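Multiheme cytochrome cf (Carboxydothermus ferrireducens DSM 11255, PDB 6QVM) probably carries electrons through a chain of c-type hemes across the S-layer to insoluble extracellular Fe(III), acting as an extracellular reductase. Local coordinates at residues Asn275-Leu281 with Ala293-Ala297; His243-Val247 with Glu346-Gly350. All blocks are in the same frame, centred on the assembly; numbering follows the deposited sequence.

Contact 1 (Asn275-Leu281 with Ala293-Ala297) and contact 2 (His243-Val247 with Glu346-Gly350) have centres about 15 Å apart, and both reach the same heme c. Along the chain, 243-247 comes first, then both segments of contact 1, then 346-350, so the hairpin is enclosed by the longer loop that contact 2 closes. One antiparallel sheet joins them in part: strand 247-248, starting at the end of 243-247, borders 270-275, then 279-284 and 292-295; strand 346-347 pairs instead with 319-320. The two also meet directly, Asn275 N lying 2.7 Å from Met246 O in a probable hydrogen bond. Contact 2 supplies an iron ligand, while contact 1 approaches the propionates, so neighbouring parts of the fold meet one heme.

Contact 1 of 2, residues Asn275-Leu281 with Ala293-Ala297; sequences NSPTELL and AFDKA. With HEC (heme c), chain J.
Lys296, just past hairpin strand 292-295, reaches over the turn leading into strand 279-284 to Asn275, at the end of strand 270-275, and to Ser276. Its NZ donates to two oxygens: the amide OD1 of Asn275 at 2.7 Å, lying in the carbonyl plane, and the backbone O of Ser276 at 2.8 Å, tilted out of that plane. Beyond CG the lysine chain is extended (chi3 171°), long enough to run past Pro277 and bring the ammonium to both acceptors. A water that donates to Pro277 O is a further, weak partner of NZ.

Leu280 and Phe294 form an antiparallel hydrogen-bonded pair, with Leu280 N to Phe294 O at 2.9 Å and Phe294 N to Leu280 O at 3.0 Å. Lys296 N extends the ladder to Thr278 O, which also accepts from a water that Ala297 N holds. Ser276 grips Glu279 O twice, through its backbone N and, at 2.9 Å, its OG, a short hydroxyl suited to so tight a turn.

Apolar contacts form on both faces of the hairpin. On that of Leu280 and Phe294, these two lie side by side, CB to CB 3.8 Å, and Leu280 CD2 rests 3.5 Å from Lys296 CE, so the lysine's methylenes serve as apolar packing. On the opposite one, with Glu279, the small Ala293 sets its CB beside Leu281 CD2.

Asn275 O lies 2.7 Å from propionate O2D of the heme. Strand 270-275 flanks the hairpin through Val273 and Ile274, whereas on strand 300-303 Trp301 meets the Phe294 ring edge-to-face and Val302 pairs with Ala293.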
loop_
_atom_site.group_PDB
_atom_site.type_symbol
_atom_site.label_atom_id
_atom_site.label_comp_id
_atom_site.label_asym_id
_atom_site.label_seq_id
_atom_site.Cartn_x
_atom_site.Cartn_y
_atom_site.Cartn_z
ATOM N N ASN A 275 -18.530 -2.604 0.130
ATOM C CA ASN A 275 -18.494 -1.356 -0.628
ATOM C C ASN A 275 -17.501 -1.475 -1.779
ATOM O O ASN A 275 -16.285 -1.471 -1.559
ATOM C CB ASN A 275 -18.138 -0.197 0.303
ATOM C CG ASN A 275 -18.148 1.148 -0.394
ATOM O OD1 ASN A 275 -18.821 1.336 -1.407
ATOM N ND2 ASN A 275 -17.382 2.092 0.142
ATOM N N SER A 276 -18.020 -1.556 -3.010
ATOM C CA SER A 276 -17.209 -1.682 -4.216
ATOM C C SER A 276 -17.471 -0.480 -5.123
ATOM O O SER A 276 -18.410 0.282 -4.867
ATOM C CB SER A 276 -17.532 -2.997 -4.933
ATOM O OG SER A 276 -18.718 -2.885 -5.700
ATOM N N PRO A 277 -16.676 -0.268 -6.182
ATOM C CA PRO A 277 -16.880 0.937 -7.010
ATOM C C PRO A 277 -18.261 1.056 -7.641
ATOM O O PRO A 277 -18.721 2.180 -7.879
ATOM C CB PRO A 277 -15.784 0.811 -8.078
ATOM C CG PRO A 277 -14.706 0.031 -7.407
ATOM C CD PRO A 277 -15.409 -0.952 -6.509
ATOM N N THR A 278 -18.949 -0.058 -7.908
ATOM C CA THR A 278 -20.230 0.005 -8.601
ATOM C C THR A 278 -21.413 -0.488 -7.778
ATOM O O THR A 278 -22.554 -0.182 -8.138
ATOM C CB THR A 278 -20.180 -0.795 -9.911
ATOM O OG1 THR A 278 -19.775 -2.136 -9.618
ATOM C CG2 THR A 278 -19.209 -0.167 -10.899
ATOM N N GLU A 279 -21.190 -1.219 -6.688
ATOM C CA GLU A 279 -22.307 -1.885 -6.041
ATOM C C GLU A 279 -22.076 -1.987 -4.541
ATOM O O GLU A 279 -20.936 -2.013 -4.069
ATOM C CB GLU A 279 -22.522 -3.276 -6.642
ATOM C CG GLU A 279 -23.889 -3.864 -6.367
ATOM C CD GLU A 279 -24.174 -5.080 -7.224
ATOM O OE1 GLU A 279 -23.341 -6.016 -7.229
ATOM O OE2 GLU A 279 -25.219 -5.083 -7.914
ATOM N N LEU A 280 -23.182 -2.035 -3.803
ATOM C CA LEU A 280 -23.191 -2.273 -2.367
ATOM C C LEU A 280 -23.862 -3.609 -2.084
ATOM O O LEU A 280 -24.951 -3.880 -2.599
ATOM C CB LEU A 280 -23.933 -1.153 -1.636
ATOM C CG LEU A 280 -23.351 0.258 -1.734
ATOM C CD1 LEU A 280 -24.149 1.209 -0.858
ATOM C CD2 LEU A 280 -21.885 0.269 -1.334
ATOM N N LEU A 281 -23.210 -4.436 -1.274
ATOM C CA LEU A 281 -23.809 -5.637 -0.714
ATOM C C LEU A 281 -24.032 -5.419 0.776
ATOM O O LEU A 281 -23.338 -4.621 1.411
ATOM C CB LEU A 281 -22.923 -6.863 -0.944
ATOM C CG LEU A 281 -22.660 -7.289 -2.391
ATOM C CD1 LEU A 281 -21.845 -8.573 -2.406
ATOM C CD2 LEU A 281 -23.953 -7.469 -3.172
ATOM N N ALA A 293 -29.170 -5.779 -3.335
ATOM C CA ALA A 293 -27.965 -4.974 -3.428
ATOM C C ALA A 293 -28.358 -3.570 -3.871
ATOM O O ALA A 293 -29.463 -3.348 -4.370
ATOM C CB ALA A 293 -26.962 -5.589 -4.410
ATOM N N PHE A 294 -27.454 -2.615 -3.676
ATOM C CA PHE A 294 -27.677 -1.245 -4.117
ATOM C C PHE A 294 -26.780 -0.971 -5.314
ATOM O O PHE A 294 -25.552 -1.058 -5.208
ATOM C CB PHE A 294 -27.408 -0.238 -3.001
ATOM C CG PHE A 294 -27.913 1.144 -3.304
ATOM C CD1 PHE A 294 -27.091 2.082 -3.902
ATOM C CD2 PHE A 294 -29.214 1.500 -2.997
ATOM C CE1 PHE A 294 -27.556 3.354 -4.187
ATOM C CE2 PHE A 294 -29.689 2.767 -3.285
ATOM C CZ PHE A 294 -28.859 3.696 -3.881
ATOM N N ASP A 295 -27.393 -0.645 -6.448
ATOM C CA ASP A 295 -26.661 -0.307 -7.663
ATOM C C ASP A 295 -26.376 1.192 -7.668
ATOM O O ASP A 295 -27.309 2.000 -7.694
ATOM C CB ASP A 295 -27.465 -0.724 -8.894
ATOM C CG ASP A 295 -26.697 -0.540 -10.189
ATOM O OD1 ASP A 295 -26.509 0.622 -10.614
ATOM O OD2 ASP A 295 -26.278 -1.557 -10.783
ATOM N N LYS A 296 -25.092 1.565 -7.658
ATOM C CA LYS A 296 -24.736 2.975 -7.528
ATOM C C LYS A 296 -25.073 3.774 -8.780
ATOM O O LYS A 296 -25.392 4.963 -8.677
ATOM C CB LYS A 296 -23.249 3.113 -7.193
ATOM C CG LYS A 296 -22.877 2.583 -5.815
ATOM C CD LYS A 296 -21.400 2.753 -5.506
ATOM C CE LYS A 296 -21.120 2.413 -4.054
ATOM N NZ LYS A 296 -19.672 2.478 -3.721
ATOM N N ALA A 297 -25.016 3.152 -9.960
ATOM C CA ALA A 297 -25.214 3.906 -11.191
ATOM C C ALA A 297 -26.674 4.296 -11.369
ATOM O O ALA A 297 -26.974 5.455 -11.676
ATOM C CB ALA A 297 -24.707 3.108 -12.389
HETATM FE FE HEC J . -6.154 -5.408 -3.419
HETATM C CHA HEC J . -8.949 -3.925 -4.671
HETATM C CHB HEC J . -4.303 -4.094 -6.019
HETATM C CHC HEC J . -3.251 -6.422 -1.873
HETATM C CHD HEC J . -8.010 -7.218 -1.132
HETATM N NA HEC J . -6.539 -4.224 -5.032
HETATM C C1A HEC J . -7.787 -3.761 -5.393
HETATM C C2A HEC J . -7.667 -3.073 -6.662
HETATM C C3A HEC J . -6.385 -3.122 -7.038
HETATM C C4A HEC J . -5.655 -3.852 -6.024
HETATM C CMA HEC J . -5.801 -2.524 -8.332
HETATM C CAA HEC J . -8.827 -2.410 -7.436
HETATM C CBA HEC J . -8.895 -0.932 -7.066
HETATM C CGA HEC J . -9.932 -0.268 -7.933
HETATM O O1A HEC J . -10.999 -0.889 -8.201
HETATM O O2A HEC J . -9.689 0.893 -8.352
HETATM N NB HEC J . -4.153 -5.290 -3.868
HETATM C C1B HEC J . -3.605 -4.654 -4.968
HETATM C C2B HEC J . -2.167 -4.681 -4.833
HETATM C C3B HEC J . -1.868 -5.334 -3.691
HETATM C C4B HEC J . -3.119 -5.725 -3.059
HETATM C CMB HEC J . -1.203 -4.089 -5.888
HETATM C CAB HEC J . -0.456 -5.627 -3.121
HETATM C CBB HEC J . 0.370 -4.339 -2.876
HETATM N NC HEC J . -5.721 -6.647 -1.842
HETATM C C1C HEC J . -4.450 -6.851 -1.320
HETATM C C2C HEC J . -4.580 -7.627 -0.095
HETATM C C3C HEC J . -5.901 -7.797 0.155
HETATM C C4C HEC J . -6.636 -7.217 -0.968
HETATM C CMC HEC J . -3.399 -8.017 0.829
HETATM C CAC HEC J . -6.569 -8.567 1.336
HETATM C CBC HEC J . -6.200 -8.014 2.735
HETATM N ND HEC J . -8.162 -5.552 -2.972
HETATM C C1D HEC J . -8.706 -6.371 -1.978
HETATM C C2D HEC J . -10.139 -6.201 -1.986
HETATM C C3D HEC J . -10.424 -5.176 -3.088
HETATM C C4D HEC J . -9.142 -4.826 -3.645
HETATM C CMD HEC J . -11.174 -6.897 -1.081
HETATM C CAD HEC J . -11.791 -4.608 -3.501
HETATM C CBD HEC J . -11.911 -3.272 -2.760
HETATM C CGD HEC J . -13.275 -2.651 -2.920
HETATM O O1D HEC J . -13.960 -2.981 -3.923
HETATM O O2D HEC J . -13.666 -1.825 -2.050
HETATM O O HOH W 1 -18.601 4.414 -6.303
HETATM O O HOH W 2 -23.683 0.744 -10.414
#

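Contact 2 of 2, residues His243-Val247 with Glu346-Gly350; sequences HPNMV and EPGIG. With HEC (heme c), chain J.
Ile349 N donates to His243 O at 2.8 Å, nearly straight at the hydrogen (164°) but from above the carbonyl plane. This bond ties the loop after strand 346-347 to an axial-ligand loop of a bis-histidine heme c: His243 NE2 binds the iron at 1.9 Å, and His387 binds the same iron.

Ile349 packs against both the histidine and the porphyrin rim. With CG1 anti to the carbonyl carbon (chi1 -64°), that branch meets heme CBC at 3.5 Å and carries CD1 to the heme methyl CMD, while CG2 lies by His243 CG. Cut back to an alanine, this position would probably leave a gap beside heme CBC and CMD and strip His243 CG of its apolar neighbour. Met246, bent at chi2, turns its long flexible thioether to the propionate, SD 3.4 Å from CGD, with its CB beside Ile349 CD1.

Gly348 fits because a side chain would run into Pro244 O, and at its positive phi (91°) a CB would also press against the preceding carbonyl. At the other end, the branched Val247 crosses the rigid Pro347 ring at about a right angle, CG1 lying 3.8 Å from Pro347 CB.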
loop_
_atom_site.group_PDB
_atom_site.type_symbol
_atom_site.label_atom_id
_atom_site.label_comp_id
_atom_site.label_asym_id
_atom_site.label_seq_id
_atom_site.Cartn_x
_atom_site.Cartn_y
_atom_site.Cartn_z
ATOM N N HIS A 243 -9.321 -0.117 -1.003
ATOM C CA HIS A 243 -8.862 -1.103 -0.027
ATOM C C HIS A 243 -9.405 -0.809 1.372
ATOM O O HIS A 243 -10.110 -1.657 1.936
ATOM C CB HIS A 243 -7.330 -1.178 -0.005
ATOM C CG HIS A 243 -6.751 -2.133 -0.997
ATOM N ND1 HIS A 243 -5.580 -1.879 -1.678
ATOM C CD2 HIS A 243 -7.181 -3.343 -1.427
ATOM C CE1 HIS A 243 -5.310 -2.893 -2.480
ATOM N NE2 HIS A 243 -6.266 -3.795 -2.346
ATOM N N PRO A 244 -9.143 0.364 1.965
ATOM C CA PRO A 244 -9.634 0.597 3.332
ATOM C C PRO A 244 -11.132 0.834 3.421
ATOM O O PRO A 244 -11.661 0.886 4.539
ATOM C CB PRO A 244 -8.854 1.838 3.774
ATOM C CG PRO A 244 -8.650 2.588 2.516
ATOM C CD PRO A 244 -8.417 1.544 1.455
ATOM N N ASN A 245 -11.834 0.959 2.294
ATOM C CA ASN A 245 -13.262 1.249 2.283
ATOM C C ASN A 245 -14.124 0.040 1.932
ATOM O O ASN A 245 -15.323 0.199 1.684
ATOM C CB ASN A 245 -13.555 2.395 1.308
ATOM C CG ASN A 245 -12.992 3.725 1.780
ATOM O OD1 ASN A 245 -13.443 4.281 2.782
ATOM N ND2 ASN A 245 -12.007 4.243 1.059
ATOM N N MET A 246 -13.547 -1.162 1.908
ATOM C CA MET A 246 -14.288 -2.334 1.445
ATOM C C MET A 246 -15.497 -2.641 2.325
ATOM O O MET A 246 -16.523 -3.119 1.823
ATOM C CB MET A 246 -13.355 -3.545 1.384
ATOM C CG MET A 246 -14.020 -4.852 0.975
ATOM S SD MET A 246 -14.551 -4.876 -0.749
ATOM C CE MET A 246 -14.942 -6.610 -0.968
ATOM N N VAL A 247 -15.410 -2.361 3.623
ATOM C CA VAL A 247 -16.434 -2.761 4.584
ATOM C C VAL A 247 -16.874 -1.534 5.369
ATOM O O VAL A 247 -16.056 -0.895 6.044
ATOM C CB VAL A 247 -15.926 -3.863 5.529
ATOM C CG1 VAL A 247 -16.986 -4.230 6.544
ATOM C CG2 VAL A 247 -15.485 -5.086 4.729
ATOM N N GLU A 346 -10.173 -3.994 12.258
ATOM C CA GLU A 346 -10.300 -2.923 11.277
ATOM C C GLU A 346 -11.111 -3.441 10.097
ATOM O O GLU A 346 -10.674 -4.392 9.420
ATOM C CB GLU A 346 -8.934 -2.417 10.821
ATOM C CG GLU A 346 -9.011 -1.202 9.900
ATOM C CD GLU A 346 -7.642 -0.707 9.467
ATOM O OE1 GLU A 346 -7.578 0.068 8.487
ATOM O OE2 GLU A 346 -6.635 -1.102 10.103
ATOM N N PRO A 347 -12.275 -2.868 9.816
ATOM C CA PRO A 347 -12.980 -3.224 8.581
ATOM C C PRO A 347 -12.241 -2.654 7.383
ATOM O O PRO A 347 -11.752 -1.524 7.420
ATOM C CB PRO A 347 -14.360 -2.581 8.758
ATOM C CG PRO A 347 -14.111 -1.439 9.681
ATOM C CD PRO A 347 -13.032 -1.896 10.627
ATOM N N GLY A 348 -12.150 -3.448 6.319
ATOM C CA GLY A 348 -11.418 -3.023 5.143
ATOM C C GLY A 348 -9.969 -3.450 5.182
ATOM O O GLY A 348 -9.468 -4.028 6.153
ATOM N N ILE A 349 -9.278 -3.164 4.081
ATOM C CA ILE A 349 -7.873 -3.526 3.922
ATOM C C ILE A 349 -7.049 -2.311 4.334
ATOM O O ILE A 349 -6.907 -1.355 3.573
ATOM C CB ILE A 349 -7.556 -3.972 2.490
ATOM C CG1 ILE A 349 -8.321 -5.249 2.140
ATOM C CG2 ILE A 349 -6.065 -4.171 2.300
ATOM C CD1 ILE A 349 -9.693 -5.017 1.569
ATOM N N GLY A 350 -6.529 -2.343 5.561
ATOM C CA GLY A 350 -5.727 -1.256 6.079
ATOM C C GLY A 350 -4.248 -1.436 5.792
ATOM O O GLY A 350 -3.819 -2.392 5.146
HETATM FE FE HEC J . -6.154 -5.408 -3.419
HETATM C CHA HEC J . -8.949 -3.925 -4.671
HETATM C CHB HEC J . -4.303 -4.094 -6.019
HETATM C CHC HEC J . -3.251 -6.422 -1.873
HETATM C CHD HEC J . -8.010 -7.218 -1.132
HETATM N NA HEC J . -6.539 -4.224 -5.032
HETATM C C1A HEC J . -7.787 -3.761 -5.393
HETATM C C2A HEC J . -7.667 -3.073 -6.662
HETATM C C3A HEC J . -6.385 -3.122 -7.038
HETATM C C4A HEC J . -5.655 -3.852 -6.024
HETATM C CMA HEC J . -5.801 -2.524 -8.332
HETATM C CAA HEC J . -8.827 -2.410 -7.436
HETATM C CBA HEC J . -8.895 -0.932 -7.066
HETATM C CGA HEC J . -9.932 -0.268 -7.933
HETATM O O1A HEC J . -10.999 -0.889 -8.201
HETATM O O2A HEC J . -9.689 0.893 -8.352
HETATM N NB HEC J . -4.153 -5.290 -3.868
HETATM C C1B HEC J . -3.605 -4.654 -4.968
HETATM C C2B HEC J . -2.167 -4.681 -4.833
HETATM C C3B HEC J . -1.868 -5.334 -3.691
HETATM C C4B HEC J . -3.119 -5.725 -3.059
HETATM C CMB HEC J . -1.203 -4.089 -5.888
HETATM C CAB HEC J . -0.456 -5.627 -3.121
HETATM C CBB HEC J . 0.370 -4.339 -2.876
HETATM N NC HEC J . -5.721 -6.647 -1.842
HETATM C C1C HEC J . -4.450 -6.851 -1.320
HETATM C C2C HEC J . -4.580 -7.627 -0.095
HETATM C C3C HEC J . -5.901 -7.797 0.155
HETATM C C4C HEC J . -6.636 -7.217 -0.968
HETATM C CMC HEC J . -3.399 -8.017 0.829
HETATM C CAC HEC J . -6.569 -8.567 1.336
HETATM C CBC HEC J . -6.200 -8.014 2.735
HETATM N ND HEC J . -8.162 -5.552 -2.972
HETATM C C1D HEC J . -8.706 -6.371 -1.978
HETATM C C2D HEC J . -10.139 -6.201 -1.986
HETATM C C3D HEC J . -10.424 -5.176 -3.088
HETATM C C4D HEC J . -9.142 -4.826 -3.645
HETATM C CMD HEC J . -11.174 -6.897 -1.081
HETATM C CAD HEC J . -11.791 -4.608 -3.501
HETATM C CBD HEC J . -11.911 -3.272 -2.760
HETATM C CGD HEC J . -13.275 -2.651 -2.920
HETATM O O1D HEC J . -13.960 -2.981 -3.923
HETATM O O2D HEC J . -13.666 -1.825 -2.050
#